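PDB 3GYC: putative glycoside hydrolase from Parabacteroides distasonis ATCC 8503, which probably hydrolyses glycosidic bonds in carbohydrates, as a TIM-barrel member of the cellulase-like glycoside hydrolases. Local coordinates for residues 227-232 / 386-391. Sequence-based numbering, arbitrary orientation.
Sequences FLDLYE and AAKLLK
Asp229 and Lys388 make the polar link between the loop entering strand 231-232 and the C-terminal helix 384-390. Lys388 NZ donates to Asp229 OD1 in a salt bridge of 2.7 Å, and the ammonium reaches that oxygen from above the carboxylate plane, 42° out of it, while lying 3.1 Å from Asp229 OD2. The two side chains cross at about a right angle, and the lysine end lies over the carboxylate, with Lys388 CE 3.4 Å from Asp229 CG. A bend at chi3 (-64°) in the otherwise extended outer part of the Lys388 chain turns its end to this position. Asp229 OD2 is taken up elsewhere, by a salt bridge to Arg200 NH2 and a hydrogen bond from Phe208 N, which together should fix the rotation of the buried carboxylate and probably favour its ionised form. Replacing Asp229 by an alanine removes the carboxylate, which is likely to leave Lys388 and Arg200 without the negative charge they share and the lysine end free to turn.

Beside the ion pair the contact becomes apolar. One methyl of the helix residue, Leu389 CD2, meets the Leu230 branch, 4.1 Å from Leu230 CD1 and 4.2 Å from Leu230 CD2; with chi1 at -179° Leu389 CG points away from its own N, and the next torsion turns CD2 towards Leu230. A water joins the backbones between these two pairings, donating to Asp229 O at 2.9 Å and accepting a weak bond from Leu389 N.

In the parallel eight-stranded TIM barrel, strand 231-232 is paired with strand 301-303, and Asp229 bonds through its backbone to Phe208. Helix 384-390 thus packs at the N-terminal end of strand 231-232: Lys388 also touches Arg200 of helix 186-200, Leu389 rests on Leu154 of strand 153-157, and Leu230 reaches Tyr155 and Val302.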
loop_
_atom_site.group_PDB
_atom_site.type_symbol
_atom_site.label_atom_id
_atom_site.label_comp_id
_atom_site.label_asym_id
_atom_site.label_seq_id
_atom_site.Cartn_x
_atom_site.Cartn_y
_atom_site.Cartn_z
ATOM N N PHE A 227 3.162 10.792 -16.393
ATOM C CA PHE A 227 4.452 10.255 -15.925
ATOM C C PHE A 227 4.327 9.111 -14.901
ATOM O O PHE A 227 5.345 8.547 -14.478
ATOM C CB PHE A 227 5.327 11.387 -15.331
ATOM C CG PHE A 227 4.643 12.196 -14.251
ATOM C CD1 PHE A 227 4.587 11.743 -12.956
ATOM C CD2 PHE A 227 4.060 13.412 -14.548
ATOM C CE1 PHE A 227 3.934 12.480 -11.950
ATOM C CE2 PHE A 227 3.408 14.162 -13.559
ATOM C CZ PHE A 227 3.357 13.691 -12.247
ATOM N N LEU A 228 3.105 8.823 -14.446
ATOM C CA LEU A 228 2.854 7.683 -13.559
ATOM C C LEU A 228 2.565 6.476 -14.449
ATOM O O LEU A 228 1.783 6.575 -15.390
ATOM C CB LEU A 228 1.656 7.950 -12.669
ATOM C CG LEU A 228 1.787 9.150 -11.728
ATOM C CD1 LEU A 228 0.468 9.450 -11.023
ATOM C CD2 LEU A 228 2.912 8.934 -10.736
ATOM N N ASP A 229 3.213 5.353 -14.173
ATOM C CA ASP A 229 3.040 4.121 -14.983
ATOM C C ASP A 229 1.800 3.314 -14.557
ATOM O O ASP A 229 1.327 2.441 -15.292
ATOM C CB ASP A 229 4.290 3.240 -14.874
ATOM C CG ASP A 229 5.525 3.843 -15.570
ATOM O OD1 ASP A 229 5.337 4.569 -16.597
ATOM O OD2 ASP A 229 6.707 3.578 -15.130
ATOM N N LEU A 230 1.350 3.558 -13.326
ATOM C CA LEU A 230 0.183 2.926 -12.731
ATOM C C LEU A 230 -0.337 3.795 -11.589
ATOM O O LEU A 230 0.344 4.718 -11.145
ATOM C CB LEU A 230 0.506 1.538 -12.184
ATOM C CG LEU A 230 1.584 1.393 -11.128
ATOM C CD1 LEU A 230 1.210 0.409 -10.000
ATOM C CD2 LEU A 230 2.941 1.011 -11.755
ATOM N N TYR A 231 -1.532 3.509 -11.100
ATOM C CA TYR A 231 -2.040 4.236 -9.971
ATOM C C TYR A 231 -2.234 3.205 -8.850
ATOM O O TYR A 231 -2.793 2.111 -9.084
ATOM C CB TYR A 231 -3.389 4.965 -10.227
ATOM C CG TYR A 231 -3.517 5.816 -11.460
ATOM C CD1 TYR A 231 -2.422 6.453 -12.038
ATOM C CD2 TYR A 231 -4.779 6.046 -12.026
ATOM C CE1 TYR A 231 -2.576 7.234 -13.180
ATOM C CE2 TYR A 231 -4.938 6.848 -13.138
ATOM C CZ TYR A 231 -3.842 7.449 -13.696
ATOM O OH TYR A 231 -4.018 8.210 -14.801
ATOM N N GLU A 232 -1.736 3.534 -7.658
ATOM C CA GLU A 232 -1.931 2.705 -6.468
ATOM C C GLU A 232 -2.807 3.590 -5.595
ATOM O O GLU A 232 -2.310 4.527 -5.019
ATOM C CB GLU A 232 -0.594 2.317 -5.818
ATOM C CG GLU A 232 -0.638 0.995 -4.979
ATOM C CD GLU A 232 -0.977 1.148 -3.499
ATOM O OE1 GLU A 232 -0.217 1.835 -2.782
ATOM O OE2 GLU A 232 -1.950 0.523 -3.014
ATOM N N ALA A 386 1.262 0.550 -19.898
ATOM C CA ALA A 386 0.713 -0.545 -19.109
ATOM C C ALA A 386 1.512 -1.826 -19.294
ATOM O O ALA A 386 1.615 -2.621 -18.358
ATOM C CB ALA A 386 -0.764 -0.785 -19.452
ATOM N N ALA A 387 2.053 -2.035 -20.500
ATOM C CA ALA A 387 2.824 -3.242 -20.785
ATOM C C ALA A 387 4.024 -3.359 -19.855
ATOM O O ALA A 387 4.486 -4.461 -19.631
ATOM C CB ALA A 387 3.279 -3.304 -22.234
ATOM N N LYS A 388 4.535 -2.243 -19.322
ATOM C CA LYS A 388 5.686 -2.315 -18.400
ATOM C C LYS A 388 5.341 -3.130 -17.165
ATOM O O LYS A 388 6.160 -3.925 -16.698
ATOM C CB LYS A 388 6.217 -0.930 -18.002
ATOM C CG LYS A 388 6.884 -0.209 -19.156
ATOM C CD LYS A 388 7.626 1.087 -18.752
ATOM C CE LYS A 388 6.676 2.123 -18.205
ATOM N NZ LYS A 388 7.291 3.535 -18.135
ATOM N N LEU A 389 4.144 -2.892 -16.621
ATOM C CA LEU A 389 3.660 -3.655 -15.461
ATOM C C LEU A 389 3.132 -5.030 -15.865
ATOM O O LEU A 389 3.437 -6.022 -15.214
ATOM C CB LEU A 389 2.580 -2.899 -14.736
ATOM C CG LEU A 389 1.980 -3.554 -13.497
ATOM C CD1 LEU A 389 3.078 -4.035 -12.513
ATOM C CD2 LEU A 389 1.042 -2.574 -12.824
ATOM N N LEU A 390 2.367 -5.105 -16.955
ATOM C CA LEU A 390 1.790 -6.393 -17.388
ATOM C C LEU A 390 2.810 -7.472 -17.658
ATOM O O LEU A 390 2.563 -8.651 -17.342
ATOM C CB LEU A 390 0.850 -6.222 -18.599
ATOM C CG LEU A 390 -0.612 -5.852 -18.321
ATOM C CD1 LEU A 390 -0.845 -4.786 -17.275
ATOM C CD2 LEU A 390 -1.307 -5.493 -19.658
ATOM N N LYS A 391 3.956 -7.106 -18.222
ATOM C CA LYS A 391 4.995 -8.087 -18.464
ATOM C C LYS A 391 5.582 -8.667 -17.180
ATOM O O LYS A 391 6.257 -9.684 -17.253
ATOM C CB LYS A 391 6.177 -7.471 -19.212
ATOM C CG LYS A 391 5.944 -7.181 -20.657
ATOM C CD LYS A 391 7.215 -6.557 -21.335
ATOM C CE LYS A 391 7.827 -5.391 -20.511
ATOM N NZ LYS A 391 8.584 -4.402 -21.414
HETATM O O HOH W 1 2.857 0.158 -16.242
#